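Local coordinates for protein glycoside Hydrolase (Bacteroides plebeius, PDB 5T3B) that probably hydrolyses glycosidic bonds, as a family 50 glycoside hydrolase, a family whose characterised members are mostly beta-agarases, at residues A[58-66]-A[417-428]; A[118-126]-A[469-477]. All coordinates share one frame; numbering follows the deposited sequence.

Interaction 1 of 2, residues A[58-66]-A[417-428]. With EDO (1,2-ethanediol), chain P.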
# COMPACT_ATOMS: atom_id res chain seq x y z
N ALA A 58 20.83 11.79 7.19
CA ALA A 58 19.59 11.58 7.87
C ALA A 58 19.75 10.72 9.12
O ALA A 58 20.27 9.60 9.04
CB ALA A 58 18.56 10.92 6.94
N LYS A 59 19.27 11.26 10.23
CA LYS A 59 19.19 10.46 11.45
C LYS A 59 18.25 9.32 11.24
O LYS A 59 17.11 9.49 10.76
CB LYS A 59 18.79 11.29 12.65
CG LYS A 59 19.86 12.05 13.35
CD LYS A 59 19.24 12.56 14.69
CE LYS A 59 20.25 13.19 15.51
NZ LYS A 59 19.44 13.85 16.55
N THR A 60 18.69 8.13 11.60
CA THR A 60 17.93 6.91 11.29
C THR A 60 17.92 5.98 12.50
O THR A 60 18.93 5.83 13.21
CB THR A 60 18.62 6.25 10.06
OG1 THR A 60 18.64 7.18 8.99
CG2 THR A 60 17.98 5.05 9.57
N ARG A 61 16.79 5.30 12.66
CA ARG A 61 16.52 4.34 13.71
C ARG A 61 16.57 2.96 13.10
O ARG A 61 15.73 2.63 12.25
CB ARG A 61 15.14 4.62 14.36
CG ARG A 61 14.83 3.64 15.48
CD ARG A 61 13.62 4.09 16.29
NE ARG A 61 12.39 4.07 15.51
CZ ARG A 61 11.17 4.20 16.01
NH1 ARG A 61 10.97 4.20 17.33
NH2 ARG A 61 10.15 4.25 15.19
N ILE A 62 17.48 2.11 13.59
CA ILE A 62 17.53 0.75 13.15
C ILE A 62 17.30 -0.23 14.34
O ILE A 62 17.51 0.12 15.50
CB ILE A 62 18.83 0.39 12.38
CG1 ILE A 62 20.09 0.56 13.23
CG2 ILE A 62 18.95 1.20 11.11
CD1 ILE A 62 21.34 -0.07 12.60
N LEU A 63 16.93 -1.45 14.00
CA LEU A 63 16.48 -2.42 15.00
C LEU A 63 17.51 -2.73 16.10
O LEU A 63 17.12 -2.76 17.28
CB LEU A 63 15.97 -3.67 14.33
CG LEU A 63 15.27 -4.66 15.23
CD1 LEU A 63 14.01 -4.09 15.88
CD2 LEU A 63 14.93 -5.92 14.45
N PRO A 64 18.80 -2.87 15.76
CA PRO A 64 19.79 -3.15 16.80
C PRO A 64 19.95 -2.06 17.85
O PRO A 64 20.50 -2.33 18.91
CB PRO A 64 21.07 -3.29 15.98
CG PRO A 64 20.63 -3.76 14.65
CD PRO A 64 19.40 -3.00 14.41
N TYR A 65 19.46 -0.85 17.57
CA TYR A 65 19.72 0.30 18.41
C TYR A 65 18.48 0.87 19.06
O TYR A 65 18.45 2.01 19.52
CB TYR A 65 20.49 1.35 17.58
CG TYR A 65 21.90 0.89 17.15
CD1 TYR A 65 22.66 0.05 17.94
CD2 TYR A 65 22.43 1.32 15.93
CE1 TYR A 65 23.93 -0.34 17.56
CE2 TYR A 65 23.72 0.97 15.57
CZ TYR A 65 24.47 0.14 16.40
OH TYR A 65 25.74 -0.18 16.03
N LEU A 66 17.42 0.07 19.09
CA LEU A 66 16.25 0.40 19.89
C LEU A 66 16.49 0.15 21.34
O LEU A 66 16.89 -0.93 21.72
CB LEU A 66 15.18 -0.58 19.60
CG LEU A 66 14.58 -0.47 18.36
CD1 LEU A 66 13.18 -1.24 18.35
CD2 LEU A 66 14.32 0.93 17.91
N PHE A 417 18.79 -0.58 6.22
CA PHE A 417 18.59 0.38 7.29
C PHE A 417 17.36 1.25 7.07
O PHE A 417 16.56 1.50 8.01
CB PHE A 417 19.80 1.27 7.48
CG PHE A 417 21.11 0.58 7.90
CD1 PHE A 417 21.16 -0.64 8.51
CD2 PHE A 417 22.30 1.24 7.68
CE1 PHE A 417 22.35 -1.23 8.92
CE2 PHE A 417 23.51 0.69 8.10
CZ PHE A 417 23.53 -0.55 8.70
N ALA A 418 17.15 1.71 5.83
CA ALA A 418 15.98 2.51 5.51
C ALA A 418 14.70 1.69 5.70
O ALA A 418 13.68 2.23 6.13
CB ALA A 418 16.06 3.03 4.12
N TYR A 419 14.71 0.42 5.30
CA TYR A 419 13.55 -0.43 5.50
C TYR A 419 13.24 -0.53 6.99
O TYR A 419 12.07 -0.39 7.38
CB TYR A 419 13.81 -1.84 4.92
CG TYR A 419 12.66 -2.78 5.05
CD1 TYR A 419 12.51 -3.59 6.18
CD2 TYR A 419 11.75 -2.93 4.05
CE1 TYR A 419 11.48 -4.49 6.32
CE2 TYR A 419 10.70 -3.84 4.18
CZ TYR A 419 10.58 -4.64 5.30
OH TYR A 419 9.52 -5.52 5.34
N GLN A 420 14.26 -0.79 7.81
CA GLN A 420 14.03 -0.86 9.26
C GLN A 420 13.49 0.44 9.80
O GLN A 420 12.55 0.42 10.63
CB GLN A 420 15.27 -1.30 10.03
CG GLN A 420 15.77 -2.65 9.60
CD GLN A 420 16.71 -3.27 10.62
OE1 GLN A 420 17.30 -2.56 11.42
NE2 GLN A 420 16.81 -4.58 10.59
N HIS A 421 14.08 1.56 9.41
CA HIS A 421 13.64 2.85 9.94
C HIS A 421 12.15 3.10 9.59
O HIS A 421 11.35 3.50 10.42
CB HIS A 421 14.52 3.94 9.33
CG HIS A 421 14.16 5.32 9.70
ND1 HIS A 421 14.59 5.90 10.84
CD2 HIS A 421 13.35 6.20 9.10
CE1 HIS A 421 14.10 7.11 10.91
NE2 HIS A 421 13.32 7.31 9.89
N PHE A 422 11.82 2.87 8.32
CA PHE A 422 10.46 3.21 7.88
C PHE A 422 9.46 2.26 8.55
O PHE A 422 8.41 2.72 9.06
CB PHE A 422 10.36 3.17 6.34
CG PHE A 422 9.26 4.02 5.79
CD1 PHE A 422 9.46 5.38 5.65
CD2 PHE A 422 8.04 3.51 5.45
CE1 PHE A 422 8.47 6.23 5.22
CE2 PHE A 422 7.03 4.36 5.00
CZ PHE A 422 7.25 5.69 4.87
N THR A 423 9.76 0.97 8.56
CA THR A 423 8.84 0.01 9.13
C THR A 423 8.70 0.18 10.64
O THR A 423 7.59 0.01 11.15
CB THR A 423 9.22 -1.41 8.75
OG1 THR A 423 10.53 -1.76 9.23
CG2 THR A 423 9.07 -1.63 7.25
N LEU A 424 9.77 0.50 11.36
CA LEU A 424 9.60 0.77 12.79
C LEU A 424 8.65 1.92 13.02
O LEU A 424 7.85 1.89 13.96
CB LEU A 424 10.94 0.99 13.47
CG LEU A 424 11.83 -0.22 13.64
CD1 LEU A 424 13.25 0.15 13.96
CD2 LEU A 424 11.27 -1.16 14.68
N GLY A 425 8.76 2.95 12.19
CA GLY A 425 7.84 4.04 12.27
C GLY A 425 6.40 3.65 12.09
O GLY A 425 5.50 4.15 12.76
N LEU A 426 6.16 2.74 11.12
CA LEU A 426 4.81 2.23 10.84
C LEU A 426 4.33 1.33 11.99
O LEU A 426 3.13 1.34 12.30
CB LEU A 426 4.78 1.49 9.55
CG LEU A 426 5.06 2.25 8.31
CD1 LEU A 426 5.03 1.40 7.06
CD2 LEU A 426 4.13 3.47 8.17
N LEU A 427 5.21 0.53 12.58
CA LEU A 427 4.83 -0.36 13.68
C LEU A 427 4.26 0.41 14.84
O LEU A 427 3.46 -0.13 15.59
CB LEU A 427 5.98 -1.27 14.08
CG LEU A 427 6.31 -2.37 13.10
CD1 LEU A 427 7.69 -2.96 13.40
CD2 LEU A 427 5.25 -3.43 13.03
N GLU A 428 4.72 1.65 15.05
CA GLU A 428 4.18 2.44 16.13
C GLU A 428 2.77 2.96 15.90
O GLU A 428 2.10 3.39 16.85
CB GLU A 428 5.11 3.62 16.44
CG GLU A 428 6.46 3.23 16.93
CD GLU A 428 7.16 4.33 17.68
OE1 GLU A 428 6.77 4.64 18.83
OE2 GLU A 428 8.11 4.85 17.11
C1 EDO P . 13.56 11.18 13.26
O1 EDO P . 12.33 10.91 12.56
C2 EDO P . 14.68 10.47 12.56
O2 EDO P . 15.30 9.29 13.22
O HOH W 1 11.67 4.77 12.76

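Interaction 2 of 2, residues A[118-126]-A[469-477]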
# COMPACT_ATOMS: atom_id res chain seq x y z
N GLY A 118 -8.88 -16.74 12.20
CA GLY A 118 -8.95 -15.85 13.31
C GLY A 118 -7.62 -15.32 13.86
O GLY A 118 -7.61 -14.52 14.80
N TYR A 119 -6.49 -15.72 13.25
CA TYR A 119 -5.23 -15.29 13.76
C TYR A 119 -4.81 -13.94 13.16
O TYR A 119 -5.14 -13.66 12.00
CB TYR A 119 -4.16 -16.34 13.50
CG TYR A 119 -4.38 -17.60 14.25
CD1 TYR A 119 -3.80 -17.81 15.50
CD2 TYR A 119 -5.19 -18.60 13.72
CE1 TYR A 119 -4.06 -18.98 16.21
CE2 TYR A 119 -5.45 -19.73 14.43
CZ TYR A 119 -4.90 -19.92 15.65
OH TYR A 119 -5.15 -21.10 16.33
N PRO A 120 -4.13 -13.14 13.96
CA PRO A 120 -3.74 -11.80 13.48
C PRO A 120 -2.60 -11.91 12.42
O PRO A 120 -1.54 -12.46 12.73
CB PRO A 120 -3.24 -11.09 14.75
CG PRO A 120 -2.79 -12.20 15.63
CD PRO A 120 -3.69 -13.35 15.35
N TYR A 121 -2.85 -11.34 11.26
CA TYR A 121 -1.90 -11.32 10.18
C TYR A 121 -1.42 -9.91 10.00
O TYR A 121 -2.16 -9.07 9.47
CB TYR A 121 -2.51 -11.83 8.85
CG TYR A 121 -1.60 -11.66 7.67
CD1 TYR A 121 -0.27 -12.10 7.73
CD2 TYR A 121 -2.02 -10.97 6.54
CE1 TYR A 121 0.62 -11.87 6.72
CE2 TYR A 121 -1.12 -10.74 5.49
CZ TYR A 121 0.18 -11.20 5.58
OH TYR A 121 1.11 -10.92 4.59
N TYR A 122 -0.19 -9.62 10.38
CA TYR A 122 0.41 -8.33 10.14
C TYR A 122 0.87 -8.33 8.70
O TYR A 122 1.69 -9.16 8.30
CB TYR A 122 1.55 -8.03 11.12
CG TYR A 122 1.92 -6.58 11.06
CD1 TYR A 122 1.18 -5.62 11.72
CD2 TYR A 122 2.95 -6.12 10.24
CE1 TYR A 122 1.46 -4.28 11.61
CE2 TYR A 122 3.20 -4.76 10.10
CZ TYR A 122 2.47 -3.83 10.82
OH TYR A 122 2.75 -2.50 10.69
N VAL A 123 0.33 -7.42 7.87
CA VAL A 123 0.57 -7.53 6.44
C VAL A 123 2.04 -7.19 6.13
O VAL A 123 2.52 -6.10 6.47
CB VAL A 123 -0.34 -6.60 5.61
CG1 VAL A 123 -0.04 -6.76 4.15
CG2 VAL A 123 -1.80 -6.92 5.91
N ARG A 124 2.73 -8.13 5.45
CA ARG A 124 4.08 -7.92 4.91
C ARG A 124 4.06 -8.45 3.50
O ARG A 124 4.10 -9.65 3.29
CB ARG A 124 5.11 -8.58 5.81
CG ARG A 124 5.36 -7.85 7.12
CD ARG A 124 5.70 -8.78 8.28
NE ARG A 124 4.52 -9.61 8.56
CZ ARG A 124 4.52 -10.86 8.99
NH1 ARG A 124 5.63 -11.41 9.46
NH2 ARG A 124 3.39 -11.54 8.94
N GLY A 125 3.90 -7.52 2.55
CA GLY A 125 3.72 -7.87 1.18
C GLY A 125 4.82 -7.38 0.25
O GLY A 125 5.65 -6.56 0.62
N ILE A 126 4.75 -7.93 -0.96
CA ILE A 126 5.64 -7.56 -2.05
C ILE A 126 4.78 -7.15 -3.25
O ILE A 126 3.84 -7.87 -3.61
CB ILE A 126 6.56 -8.73 -2.43
CG1 ILE A 126 7.43 -9.11 -1.29
CG2 ILE A 126 7.33 -8.39 -3.72
CD1 ILE A 126 8.52 -8.20 -1.03
N ASN A 469 10.70 -8.27 9.86
CA ASN A 469 9.49 -8.99 9.48
C ASN A 469 9.22 -10.16 10.40
O ASN A 469 8.08 -10.47 10.72
CB ASN A 469 9.58 -9.49 8.06
CG ASN A 469 9.54 -8.38 7.06
OD1 ASN A 469 9.26 -7.23 7.33
ND2 ASN A 469 9.80 -8.78 5.80
N TRP A 470 10.30 -10.83 10.84
CA TRP A 470 10.13 -11.95 11.77
C TRP A 470 9.61 -11.51 13.14
O TRP A 470 9.09 -12.31 13.89
CB TRP A 470 11.47 -12.61 12.04
CG TRP A 470 12.12 -13.32 10.90
CD1 TRP A 470 11.57 -13.75 9.73
CD2 TRP A 470 13.50 -13.71 10.85
NE1 TRP A 470 12.50 -14.40 8.98
CE2 TRP A 470 13.71 -14.38 9.63
CE3 TRP A 470 14.59 -13.52 11.73
CZ2 TRP A 470 14.99 -14.88 9.26
CZ3 TRP A 470 15.83 -13.98 11.35
CH2 TRP A 470 16.03 -14.64 10.15
N ASN A 471 9.85 -10.25 13.47
CA ASN A 471 9.67 -9.71 14.82
C ASN A 471 8.50 -8.73 14.96
O ASN A 471 8.32 -8.15 16.03
CB ASN A 471 11.00 -9.08 15.31
CG ASN A 471 12.00 -10.13 15.60
OD1 ASN A 471 12.95 -10.42 14.81
ND2 ASN A 471 11.75 -10.84 16.63
N VAL A 472 7.70 -8.54 13.90
CA VAL A 472 6.67 -7.54 13.98
C VAL A 472 5.74 -7.71 15.19
O VAL A 472 5.30 -6.73 15.80
CB VAL A 472 5.85 -7.35 12.69
CG1 VAL A 472 6.71 -6.79 11.58
CG2 VAL A 472 5.17 -8.66 12.26
N TYR A 473 5.38 -8.96 15.48
CA TYR A 473 4.40 -9.18 16.54
C TYR A 473 4.97 -8.80 17.92
O TYR A 473 4.31 -8.19 18.75
CB TYR A 473 3.88 -10.62 16.50
CG TYR A 473 3.23 -10.99 15.19
CD1 TYR A 473 2.00 -10.47 14.83
CD2 TYR A 473 3.88 -11.76 14.25
CE1 TYR A 473 1.38 -10.81 13.62
CE2 TYR A 473 3.31 -12.07 13.04
CZ TYR A 473 2.06 -11.58 12.69
OH TYR A 473 1.42 -11.86 11.52
N ASN A 474 6.24 -9.18 18.16
CA ASN A 474 6.84 -8.83 19.45
C ASN A 474 7.31 -7.36 19.52
O ASN A 474 7.32 -6.76 20.59
CB ASN A 474 7.86 -9.83 19.88
CG ASN A 474 9.12 -9.83 19.04
OD1 ASN A 474 9.90 -8.86 19.07
ND2 ASN A 474 9.32 -10.87 18.27
N LEU A 475 7.59 -6.75 18.35
CA LEU A 475 7.83 -5.34 18.31
C LEU A 475 6.56 -4.54 18.68
O LEU A 475 6.63 -3.52 19.36
CB LEU A 475 8.37 -4.92 16.95
CG LEU A 475 9.86 -5.17 16.81
CD1 LEU A 475 10.26 -5.18 15.33
CD2 LEU A 475 10.69 -4.15 17.60
N ILE A 476 5.45 -4.97 18.12
CA ILE A 476 4.16 -4.37 18.47
C ILE A 476 3.95 -4.45 19.98
O ILE A 476 3.46 -3.51 20.58
CB ILE A 476 3.03 -4.95 17.61
CG1 ILE A 476 3.16 -4.36 16.21
CG2 ILE A 476 1.66 -4.69 18.24
CD1 ILE A 476 2.35 -5.11 15.19
N ASP A 477 4.22 -5.60 20.55
CA ASP A 477 4.06 -5.76 22.01
C ASP A 477 4.93 -4.72 22.73
O ASP A 477 4.50 -4.10 23.72
CB ASP A 477 4.41 -7.15 22.49
CG ASP A 477 3.41 -8.18 22.10
OD1 ASP A 477 2.24 -7.88 21.86
OD2 ASP A 477 3.84 -9.36 22.01

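Interaction 1 of 2, residues A[58-66]-A[417-428]
R61 and H421 meet where the two segments run closest, and here the contact is tight. The R61 backbone N-H drives almost straight into H421 ND1 (2.9 Å, 174°), arriving in the ring plane at an edge, while T60 CG2 sits 3.6 Å from H421 CB. With CG anti to the backbone N (chi1 177°), the imidazole leans out from the helix far enough for ND1 to take this bond; NE2 is bonded to S367 and W366 stacks on the ring. The preceding residue, Q420, extends its amide so that OE1 accepts the N-H of L63 (2.8 Å), the donor standing above the carbonyl plane. I62 CG2 packs 3.7 Å from F417 CB, beside the phenyl ring. Helix 412-427 thus holds the chain leaving strand 56-60 by two side-chain-to-backbone bonds. Its place just before strand 432-437 is consistent with the outer layer of the (β/α)8 barrel known for this family; strand 56-60, paired with 39-48, lies in N-terminal β-structure resting on it. The tight part continues along R61, which bends at chi3, passes L424 CB and grips E428 end-on: NH1 and NH2 share OE2, each at 2.9 Å, with the two flat groups 51° apart. E428 OE1 is bonded to S36, and a water bridges R61 NH2 and H421 O. L424 CD2 adds apolar packing, 4.1 Å from L66 CD1 and 4.2 Å from L63 CD1. The loose, solvent side is that of exposed K59 and P64. K59 starts away from the helix, and its NZ forms a salt bridge with E31; a bound ethanediol makes a weak bond to K59 O.

Interaction 2 of 2, residues A[118-126]-A[469-477]
V472 CG2 lies over one face of the R124 guanidinium, 3.9 Å from NE, and the same methyl rests 3.9 Å above the Y473 ring, offset toward its rim. The guanidinium and this ring are turned 78° against each other, so the valine branch fills the angle between them. At the guanidinium edge two carbonyl oxygens are held. N469 O takes NH1 at 2.9 Å, with the donor above the carbonyl plane; NE and NH2 both donate, side-on, to the single oxygen Y122 O in the arginine's own segment. Bends at chi2 and chi3 fold R124 back onto that carbonyl, and the two hydrogen bonds to one oxygen hold the guanidinium in its rotation. NH1 is also bonded to Y79 OH and NH2 to G87 O. Strand 120-126 runs parallel to strands 163-165 and 432-437, consistent with the first strand of the (β/α)8 barrel lying next to the last, and R124 joins it to the chain near the C-terminal end of helix 459-469. A positive group there would probably be favoured by the helix dipole. Helix 472-480 then packs on the strand through V472, Y473 and I476. The Y473 hydroxyl accepts the backbone N-H of Y122 (3.0 Å, 171°) and is bonded to G87 O as well, giving this buried oxygen two partners. Y473 CE1 touches Y122 CB at 3.7 Å. The Y122 ring, its CG anti to the backbone N (chi1 -166°), is met at two places: V472 CG2 touches its CD2 side, and I476 CD1 its CD1 side, 3.7 Å from Y122 CD1. W112 and L427 pack on Y122 and I476 from neighbouring elements.

How the interactions relate
From the N terminus the chain passes 58-66, then 118-126, and returns to them much later, at 417-428 and 469-477. Interaction 1 therefore closes a loop of 350 residues and interaction 2 one of 342; because the four segments alternate, the loops cross rather than nest. Interaction 1 ties the N-terminal β-structure to helix 412-427, whereas interaction 2 ties strand 120-126 to the last two helices. Their centres are 16 Å apart, yet the contacts touch: Y419 OH and N469 OD1 probably share a hydrogen bond (2.6 Å), L427 packs on Y122, and L63 and L66 reach L475, bringing 58-66 against the C-terminal helix.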